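Local coordinates for peptide ABC transporter, peptide-binding protein (Thermus thermophilus, PDB 2D5W) that binds oligopeptides, here a pentapeptide, and probably delivers them to an ABC transporter for uptake into the cell, at residues 7-12 / 266-271; 34-39 / 249-254; 323-328 / 539-544. All coordinates share one frame; numbering follows the deposited sequence.

Contact 1. Residues 7-12 / 266-271; sequences SLVIGA and SIDATS
The parallel pairing of strands 7-12 and 269-270 forms one margin of a five-stranded mixed sheet. Val9, Ile10 and Gly11 meet Asp268, Ala269 and Thr270 along it. The backbone ladder has three good rungs. Ala269 N donates to Val9 O at 3.2 Å. Gly11 N donates to Ala269 O at 2.9 Å, and Ser271 N to Gly11 O at 2.9 Å. Asp268 N adds a weak bond to Val9 O.

One residue before the bridges, at Val9, a side chain takes over the pairing. The carboxylate of Asp268 uses the anti lone pair of OD2 to accept from Val9 N, at 2.8 Å and 163°. CG of Asp268 stands beside its own backbone N (chi1 -59°), which turns the carboxylate to the strand. The other oxygen, OD1, is held in a salt bridge by Arg557. That second grip probably fixes the carboxylate against rotation.

Apolar groups fill in around the ladder. Leu8 CD1 lies 3.8 Å from Asp268 CB. Ile267 CG2 sits 3.5 Å from Gly11 N and also packs near Val9 O. Gly11 suits this spot, because a CB there would come very close to Ile267 CD1. On the side of Ile10 and Ala269, Ile10 CG2 rests 3.7 Å from Ser271 N. Ala12 CB meets Ser271 CB at 3.9 Å. Ile267 also packs on helix 255-264, which leads from strand 246-251 to this edge.

Strand 246-251 borders 7-12 on its other flank, also parallel. Strand 246-251, helix 255-264 and strand 269-270 therefore make a beta-alpha-beta crossover with 7-12 inserted between its two strands, as is typical of the periplasmic binding protein fold.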
loop_
_atom_site.group_PDB
_atom_site.type_symbol
_atom_site.label_atom_id
_atom_site.label_comp_id
_atom_site.label_asym_id
_atom_site.label_seq_id
_atom_site.Cartn_x
_atom_site.Cartn_y
_atom_site.Cartn_z
ATOM N N SER A 7 21.068 8.052 -17.385
ATOM C CA SER A 7 19.738 7.505 -17.160
ATOM C C SER A 7 19.713 6.554 -15.968
ATOM O O SER A 7 20.757 6.171 -15.437
ATOM C CB SER A 7 19.254 6.762 -18.405
ATOM O OG SER A 7 20.100 5.662 -18.698
ATOM N N LEU A 8 18.503 6.177 -15.567
ATOM C CA LEU A 8 18.285 5.278 -14.440
ATOM C C LEU A 8 17.250 4.211 -14.787
ATOM O O LEU A 8 16.077 4.526 -15.005
ATOM C CB LEU A 8 17.799 6.079 -13.230
ATOM C CG LEU A 8 17.310 5.297 -12.008
ATOM C CD1 LEU A 8 18.437 4.453 -11.441
ATOM C CD2 LEU A 8 16.787 6.264 -10.963
ATOM N N VAL A 9 17.682 2.955 -14.845
ATOM C CA VAL A 9 16.780 1.849 -15.148
ATOM C C VAL A 9 16.476 1.117 -13.846
ATOM O O VAL A 9 17.383 0.625 -13.167
ATOM C CB VAL A 9 17.414 0.865 -16.160
ATOM C CG1 VAL A 9 16.494 -0.330 -16.380
ATOM C CG2 VAL A 9 17.680 1.576 -17.478
ATOM N N ILE A 10 15.194 1.062 -13.503
ATOM C CA ILE A 10 14.731 0.421 -12.279
ATOM C C ILE A 10 13.934 -0.836 -12.603
ATOM O O ILE A 10 13.021 -0.805 -13.428
ATOM C CB ILE A 10 13.845 1.392 -11.467
ATOM C CG1 ILE A 10 14.643 2.654 -11.129
ATOM C CG2 ILE A 10 13.341 0.716 -10.206
ATOM C CD1 ILE A 10 13.812 3.777 -10.536
ATOM N N GLY A 11 14.285 -1.941 -11.953
ATOM C CA GLY A 11 13.586 -3.190 -12.186
ATOM C C GLY A 11 12.502 -3.461 -11.161
ATOM O O GLY A 11 12.714 -3.290 -9.957
ATOM N N ALA A 12 11.339 -3.894 -11.642
ATOM C CA ALA A 12 10.201 -4.200 -10.780
ATOM C C ALA A 12 9.523 -5.484 -11.245
ATOM O O ALA A 12 9.583 -5.834 -12.424
ATOM C CB ALA A 12 9.203 -3.042 -10.805
ATOM N N SER A 266 22.043 -4.919 -16.673
ATOM C CA SER A 266 21.369 -3.853 -17.417
ATOM C C SER A 266 20.425 -3.008 -16.565
ATOM O O SER A 266 19.923 -1.981 -17.023
ATOM C CB SER A 266 20.601 -4.432 -18.612
ATOM O OG SER A 266 19.503 -5.221 -18.196
ATOM N N ILE A 267 20.190 -3.439 -15.333
ATOM C CA ILE A 267 19.305 -2.720 -14.422
ATOM C C ILE A 267 20.140 -1.995 -13.362
ATOM O O ILE A 267 20.940 -2.607 -12.652
ATOM C CB ILE A 267 18.306 -3.706 -13.780
ATOM C CG1 ILE A 267 17.367 -4.237 -14.871
ATOM C CG2 ILE A 267 17.524 -3.031 -12.660
ATOM C CD1 ILE A 267 16.487 -5.386 -14.439
ATOM N N ASP A 268 19.953 -0.682 -13.263
ATOM C CA ASP A 268 20.718 0.133 -12.322
ATOM C C ASP A 268 20.326 -0.011 -10.863
ATOM O O ASP A 268 21.181 0.055 -9.979
ATOM C CB ASP A 268 20.618 1.609 -12.705
ATOM C CG ASP A 268 21.139 1.886 -14.097
ATOM O OD1 ASP A 268 22.283 1.491 -14.394
ATOM O OD2 ASP A 268 20.407 2.506 -14.896
ATOM N N ALA A 269 19.035 -0.191 -10.605
ATOM C CA ALA A 269 18.549 -0.315 -9.239
ATOM C C ALA A 269 17.232 -1.062 -9.227
ATOM O O ALA A 269 16.536 -1.119 -10.236
ATOM C CB ALA A 269 18.357 1.071 -8.625
ATOM N N THR A 270 16.887 -1.634 -8.081
ATOM C CA THR A 270 15.628 -2.347 -7.979
ATOM C C THR A 270 14.607 -1.558 -7.170
ATOM O O THR A 270 14.941 -0.747 -6.304
ATOM C CB THR A 270 15.809 -3.743 -7.359
ATOM O OG1 THR A 270 16.501 -3.632 -6.111
ATOM C CG2 THR A 270 16.594 -4.646 -8.307
ATOM N N SER A 271 13.346 -1.805 -7.499
ATOM C CA SER A 271 12.192 -1.183 -6.870
ATOM C C SER A 271 11.920 -1.834 -5.518
ATOM O O SER A 271 12.495 -2.873 -5.190
ATOM C CB SER A 271 10.983 -1.391 -7.795
ATOM O OG SER A 271 9.741 -1.109 -7.168
#

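Contact 2. Residues 34-39 / 249-254; sequences SEIEQY and YRFIQN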
loop_
_atom_site.group_PDB
_atom_site.type_symbol
_atom_site.label_atom_id
_atom_site.label_comp_id
_atom_site.label_asym_id
_atom_site.label_seq_id
_atom_site.Cartn_x
_atom_site.Cartn_y
_atom_site.Cartn_z
ATOM N N SER A 34 2.355 3.683 -6.427
ATOM C CA SER A 34 2.726 4.804 -5.575
ATOM C C SER A 34 4.210 5.138 -5.668
ATOM O O SER A 34 4.589 6.307 -5.676
ATOM C CB SER A 34 2.352 4.510 -4.126
ATOM O OG SER A 34 0.962 4.690 -3.927
ATOM N N GLU A 35 5.056 4.119 -5.737
ATOM C CA GLU A 35 6.491 4.359 -5.830
ATOM C C GLU A 35 6.831 5.111 -7.113
ATOM O O GLU A 35 7.545 6.113 -7.089
ATOM C CB GLU A 35 7.253 3.039 -5.799
ATOM C CG GLU A 35 8.758 3.217 -5.759
ATOM C CD GLU A 35 9.487 1.905 -5.923
ATOM O OE1 GLU A 35 9.752 1.514 -7.077
ATOM O OE2 GLU A 35 9.779 1.259 -4.898
ATOM N N ILE A 36 6.317 4.626 -8.236
ATOM C CA ILE A 36 6.571 5.256 -9.521
ATOM C C ILE A 36 6.047 6.685 -9.536
ATOM O O ILE A 36 6.699 7.594 -10.056
ATOM C CB ILE A 36 5.909 4.454 -10.662
ATOM C CG1 ILE A 36 6.645 3.128 -10.838
ATOM C CG2 ILE A 36 5.923 5.256 -11.963
ATOM C CD1 ILE A 36 5.995 2.191 -11.825
ATOM N N GLU A 37 4.878 6.893 -8.947
ATOM C CA GLU A 37 4.301 8.225 -8.950
ATOM C C GLU A 37 5.088 9.268 -8.172
ATOM O O GLU A 37 4.869 10.460 -8.362
ATOM C CB GLU A 37 2.842 8.163 -8.505
ATOM C CG GLU A 37 1.976 7.554 -9.600
ATOM C CD GLU A 37 0.507 7.532 -9.274
ATOM O OE1 GLU A 37 -0.281 7.120 -10.155
ATOM O OE2 GLU A 37 0.137 7.916 -8.146
ATOM N N GLN A 38 6.009 8.846 -7.309
ATOM C CA GLN A 38 6.822 9.826 -6.594
ATOM C C GLN A 38 7.662 10.585 -7.618
ATOM O O GLN A 38 7.935 11.776 -7.455
ATOM C CB GLN A 38 7.775 9.156 -5.616
ATOM C CG GLN A 38 7.136 8.446 -4.460
ATOM C CD GLN A 38 8.195 7.772 -3.630
ATOM O OE1 GLN A 38 8.493 8.192 -2.511
ATOM N NE2 GLN A 38 8.801 6.737 -4.191
ATOM N N TYR A 39 8.082 9.887 -8.669
ATOM C CA TYR A 39 8.889 10.506 -9.711
ATOM C C TYR A 39 8.081 11.503 -10.534
ATOM O O TYR A 39 8.616 12.503 -11.016
ATOM C CB TYR A 39 9.463 9.439 -10.655
ATOM C CG TYR A 39 10.506 8.548 -10.021
ATOM C CD1 TYR A 39 10.145 7.491 -9.184
ATOM C CD2 TYR A 39 11.864 8.794 -10.221
ATOM C CE1 TYR A 39 11.116 6.703 -8.558
ATOM C CE2 TYR A 39 12.840 8.018 -9.601
ATOM C CZ TYR A 39 12.461 6.977 -8.770
ATOM O OH TYR A 39 13.436 6.234 -8.145
ATOM N N TYR A 249 11.277 2.307 -15.804
ATOM C CA TYR A 249 10.911 1.162 -14.982
ATOM C C TYR A 249 10.697 0.010 -15.955
ATOM O O TYR A 249 9.953 0.145 -16.929
ATOM C CB TYR A 249 9.610 1.423 -14.226
ATOM C CG TYR A 249 9.798 1.919 -12.815
ATOM C CD1 TYR A 249 9.656 1.054 -11.726
ATOM C CD2 TYR A 249 10.118 3.252 -12.562
ATOM C CE1 TYR A 249 9.824 1.506 -10.424
ATOM C CE2 TYR A 249 10.289 3.712 -11.264
ATOM C CZ TYR A 249 10.142 2.839 -10.201
ATOM O OH TYR A 249 10.309 3.312 -8.920
ATOM N N ARG A 250 11.376 -1.105 -15.708
ATOM C CA ARG A 250 11.244 -2.304 -16.527
ATOM C C ARG A 250 10.498 -3.323 -15.682
ATOM O O ARG A 250 10.865 -3.576 -14.535
ATOM C CB ARG A 250 12.616 -2.855 -16.914
ATOM C CG ARG A 250 13.279 -2.122 -18.065
ATOM C CD ARG A 250 14.601 -2.777 -18.423
ATOM N NE ARG A 250 14.443 -4.195 -18.735
ATOM C CZ ARG A 250 15.456 -5.044 -18.882
ATOM N NH1 ARG A 250 15.222 -6.319 -19.164
ATOM N NH2 ARG A 250 16.704 -4.618 -18.740
ATOM N N PHE A 251 9.449 -3.905 -16.255
ATOM C CA PHE A 251 8.623 -4.873 -15.549
ATOM C C PHE A 251 8.852 -6.303 -16.000
ATOM O O PHE A 251 8.720 -6.624 -17.180
ATOM C CB PHE A 251 7.151 -4.505 -15.731
ATOM C CG PHE A 251 6.836 -3.104 -15.308
ATOM C CD1 PHE A 251 6.914 -2.742 -13.968
ATOM C CD2 PHE A 251 6.523 -2.128 -16.249
ATOM C CE1 PHE A 251 6.691 -1.431 -13.569
ATOM C CE2 PHE A 251 6.298 -0.808 -15.855
ATOM C CZ PHE A 251 6.384 -0.463 -14.513
ATOM N N ILE A 252 9.203 -7.154 -15.042
ATOM C CA ILE A 252 9.429 -8.575 -15.294
ATOM C C ILE A 252 8.653 -9.290 -14.188
ATOM O O ILE A 252 9.079 -9.319 -13.033
ATOM C CB ILE A 252 10.935 -8.920 -15.245
ATOM C CG1 ILE A 252 11.684 -8.098 -16.304
ATOM C CG2 ILE A 252 11.137 -10.413 -15.504
ATOM C CD1 ILE A 252 13.190 -8.303 -16.306
ATOM N N GLN A 253 7.504 -9.854 -14.556
ATOM C CA GLN A 253 6.597 -10.502 -13.609
ATOM C C GLN A 253 7.133 -11.687 -12.822
ATOM O O GLN A 253 6.833 -11.834 -11.633
ATOM C CB GLN A 253 5.314 -10.924 -14.327
ATOM C CG GLN A 253 4.184 -11.300 -13.381
ATOM C CD GLN A 253 2.980 -11.869 -14.101
ATOM O OE1 GLN A 253 2.697 -11.514 -15.246
ATOM N NE2 GLN A 253 2.252 -12.746 -13.424
ATOM N N ASN A 254 7.891 -12.555 -13.478
ATOM C CA ASN A 254 8.445 -13.701 -12.778
ATOM C C ASN A 254 9.667 -13.201 -12.020
ATOM O O ASN A 254 10.620 -12.707 -12.624
ATOM C CB ASN A 254 8.827 -14.802 -13.765
ATOM C CG ASN A 254 9.402 -16.015 -13.071
ATOM O OD1 ASN A 254 10.523 -15.980 -12.570
ATOM N ND2 ASN A 254 8.626 -17.093 -13.018
HETATM O O HOH W 1 12.464 3.902 -7.153
#
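The Tyr249 ring carries Ile36 on one face and Glu35 and Tyr39 at its edge. Ile36 CG1 stands 3.5 Å from the ring centroid, almost on the ring normal, a CH-pi contact. This is helix-on-sheet packing: helix 31-40 lies against strand 246-251 of the mixed sheet, and the segments 34-39 and 249-251 run nearly antiparallel, at 157°. The edge of Tyr249 turns toward the face of Tyr39 in an offset edge-to-face pair, with planes at 80°. Ile36 CD1 reaches the edge of the Phe251 ring and comes 3.8 Å from its CZ. CG1 of Ile36 lies beside its backbone N (chi1 -70°), and this places the branch over Tyr249.

The polar atoms at the ring edge belong to buried residues. A water joins the two tyrosines: it donates to Tyr249 OH at 2.8 Å and is hydrogen-bonded to Tyr39 OH at 2.7 Å. Glu35 OE1 is bonded to Ser271 OG as well as to Tyr249 OH, and OE2 to Ser272 OG, so both carboxylate oxygens have partners. A phenylalanine in place of Tyr249 would probably leave Glu35 OE1 and the water without the hydroxyl they share. Nearby, Ser34 packs on a basic side chain of the bound peptide. Tyr249 OH donates to Glu35 OE1 at 2.6 Å, on the anti side, somewhat out of the carboxylate plane.

Contact 3. Residues 323-328 / 539-544; sequences NDKRTR and AEELPA
Glu541 O is gripped by two nitrogens of Arg328. NH1 donates to Glu541 O at 2.8 Å and NE at 3.1 Å, a side-on hold on one atom. NE approaches nearly in line with the C=O bond (162°). The carbonyl lies at the end of helix 524-541, and the arginine comes from the first turn of helix 325-333. The contact thus ties the C-terminal end of one helix to the first turn of another through an arginine. Arg328 NE also makes a weak bond to Leu542 O at 2.9 Å. Leu542 has positive phi (46°), so the chain leaves the helix there before Pro543. The positive guanidinium would probably be favoured beside these C-terminal carbonyls.

The guanidinium is set from its own side as well. Lys325 CA lies 3.6 Å above the plane on one face, offset toward its rim, and Arg328 NH2 bonds to Leu322 O. The bend at chi3 (-65°) turns NE and NH1 to the carbonyl.

Lys325 forms the outer part of the contact. Its chain is extended beyond CG and crosses Glu541, with CD 3.4 Å from Glu541 OE1. The ammonium passes on to a salt bridge with Glu540. The charge of Glu541 stays near both Lys325 and Arg328 without a salt bridge to either. Leu542 CD1 packs 3.9 Å from Arg328 O, on the inner side near Gln329 and Leu332.

Asp324 is the N-cap of helix 325-333: its OD1 accepts from Arg326 N, while the Arg326 guanidinium holds both carboxylate oxygens through NE and NH1. Glu540 OE2 has a second partner in Lys368. Glu540 OE1 takes the Lys325 bond on its anti lone pair, at 2.7 Å from NZ.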
loop_
_atom_site.group_PDB
_atom_site.type_symbol
_atom_site.label_atom_id
_atom_site.label_comp_id
_atom_site.label_asym_id
_atom_site.label_seq_id
_atom_site.Cartn_x
_atom_site.Cartn_y
_atom_site.Cartn_z
ATOM N N ASN A 323 -16.286 -17.790 8.425
ATOM C CA ASN A 323 -16.778 -16.746 9.316
ATOM C C ASN A 323 -16.640 -17.122 10.795
ATOM O O ASN A 323 -16.872 -16.292 11.676
ATOM C CB ASN A 323 -18.239 -16.433 8.980
ATOM C CG ASN A 323 -19.120 -17.673 8.985
ATOM O OD1 ASN A 323 -18.776 -18.699 8.394
ATOM N ND2 ASN A 323 -20.271 -17.578 9.643
ATOM N N ASP A 324 -16.256 -18.368 11.066
ATOM C CA ASP A 324 -16.080 -18.849 12.439
ATOM C C ASP A 324 -14.593 -18.789 12.784
ATOM O O ASP A 324 -13.768 -19.350 12.067
ATOM C CB ASP A 324 -16.591 -20.290 12.552
ATOM C CG ASP A 324 -16.774 -20.740 13.988
ATOM O OD1 ASP A 324 -15.792 -20.734 14.757
ATOM O OD2 ASP A 324 -17.913 -21.105 14.349
ATOM N N LYS A 325 -14.245 -18.122 13.880
ATOM C CA LYS A 325 -12.838 -18.008 14.248
ATOM C C LYS A 325 -12.152 -19.361 14.408
ATOM O O LYS A 325 -10.952 -19.473 14.174
ATOM C CB LYS A 325 -12.664 -17.188 15.533
ATOM C CG LYS A 325 -13.097 -17.877 16.816
ATOM C CD LYS A 325 -12.749 -17.015 18.027
ATOM C CE LYS A 325 -13.200 -17.668 19.323
ATOM N NZ LYS A 325 -12.906 -16.806 20.503
ATOM N N ARG A 326 -12.901 -20.386 14.806
ATOM C CA ARG A 326 -12.310 -21.709 14.979
ATOM C C ARG A 326 -11.717 -22.234 13.674
ATOM O O ARG A 326 -10.687 -22.907 13.679
ATOM C CB ARG A 326 -13.354 -22.693 15.518
ATOM C CG ARG A 326 -13.763 -22.433 16.965
ATOM C CD ARG A 326 -14.901 -23.349 17.396
ATOM N NE ARG A 326 -16.127 -23.057 16.662
ATOM C CZ ARG A 326 -17.220 -23.812 16.693
ATOM N NH1 ARG A 326 -18.286 -23.458 15.987
ATOM N NH2 ARG A 326 -17.246 -24.921 17.421
ATOM N N THR A 327 -12.360 -21.917 12.557
ATOM C CA THR A 327 -11.873 -22.359 11.255
ATOM C C THR A 327 -10.563 -21.659 10.910
ATOM O O THR A 327 -9.631 -22.272 10.389
ATOM C CB THR A 327 -12.891 -22.043 10.150
ATOM O OG1 THR A 327 -14.169 -22.571 10.522
ATOM C CG2 THR A 327 -12.458 -22.661 8.827
ATOM N N ARG A 328 -10.499 -20.365 11.208
ATOM C CA ARG A 328 -9.312 -19.579 10.916
ATOM C C ARG A 328 -8.154 -20.007 11.816
ATOM O O ARG A 328 -7.004 -20.078 11.372
ATOM C CB ARG A 328 -9.644 -18.089 11.056
ATOM C CG ARG A 328 -10.831 -17.699 10.168
ATOM C CD ARG A 328 -11.016 -16.199 10.042
ATOM N NE ARG A 328 -11.372 -15.536 11.295
ATOM C CZ ARG A 328 -12.614 -15.333 11.724
ATOM N NH1 ARG A 328 -12.817 -14.710 12.878
ATOM N NH2 ARG A 328 -13.654 -15.746 11.013
ATOM N N ALA A 539 -5.694 -11.036 17.577
ATOM C CA ALA A 539 -5.041 -12.340 17.563
ATOM C C ALA A 539 -5.969 -13.484 17.958
ATOM O O ALA A 539 -5.816 -14.603 17.472
ATOM C CB ALA A 539 -3.813 -12.323 18.467
ATOM N N GLU A 540 -6.928 -13.218 18.836
ATOM C CA GLU A 540 -7.854 -14.271 19.232
ATOM C C GLU A 540 -8.812 -14.609 18.095
ATOM O O GLU A 540 -9.172 -15.771 17.902
ATOM C CB GLU A 540 -8.663 -13.850 20.463
ATOM C CG GLU A 540 -9.822 -14.795 20.785
ATOM C CD GLU A 540 -9.381 -16.239 21.000
ATOM O OE1 GLU A 540 -10.234 -17.145 20.884
ATOM O OE2 GLU A 540 -8.190 -16.474 21.292
ATOM N N GLU A 541 -9.206 -13.592 17.333
ATOM C CA GLU A 541 -10.160 -13.759 16.240
ATOM C C GLU A 541 -9.568 -14.088 14.866
ATOM O O GLU A 541 -10.263 -14.639 14.009
ATOM C CB GLU A 541 -11.013 -12.494 16.136
ATOM C CG GLU A 541 -11.688 -12.099 17.442
ATOM C CD GLU A 541 -13.130 -12.552 17.513
ATOM O OE1 GLU A 541 -13.396 -13.750 17.288
ATOM O OE2 GLU A 541 -14.002 -11.703 17.796
ATOM N N LEU A 542 -8.301 -13.741 14.653
ATOM C CA LEU A 542 -7.625 -13.993 13.377
ATOM C C LEU A 542 -8.441 -13.618 12.134
ATOM O O LEU A 542 -8.729 -14.467 11.286
ATOM C CB LEU A 542 -7.202 -15.463 13.272
ATOM C CG LEU A 542 -6.126 -15.959 14.239
ATOM C CD1 LEU A 542 -5.912 -17.446 14.005
ATOM C CD2 LEU A 542 -4.828 -15.186 14.035
ATOM N N PRO A 543 -8.827 -12.336 12.007
ATOM C CA PRO A 543 -9.603 -11.937 10.825
ATOM C C PRO A 543 -8.796 -12.178 9.546
ATOM O O PRO A 543 -9.355 -12.332 8.463
ATOM C CB PRO A 543 -9.906 -10.463 11.086
ATOM C CG PRO A 543 -8.794 -10.025 11.993
ATOM C CD PRO A 543 -8.617 -11.198 12.919
ATOM N N ALA A 544 -7.475 -12.190 9.692
ATOM C CA ALA A 544 -6.555 -12.482 8.597
ATOM C C ALA A 544 -5.475 -13.338 9.248
ATOM O O ALA A 544 -5.304 -13.296 10.467
ATOM C CB ALA A 544 -5.948 -11.204 8.027
#

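In the fold
Contacts 1 and 2 are buried and share one mixed sheet. Strands 7-12 and 246-251 are neighbours in it, and the two contacts touch. Ser271 OG bonds to Glu35 OE1, and Ile10 packs against both tyrosines of contact 2. Contact 1 is mostly backbone ladder at the sheet edge. Contact 2 is side-chain packing of a helix on the sheet, close to the bound peptide. Contact 3 lies apart, on the opposite side of the chain's centre, its centre about 35 Å from that of contact 2. It joins two helix ends, is only partly buried, and relies on charged side chains rather than a sheet ladder or aromatic rings.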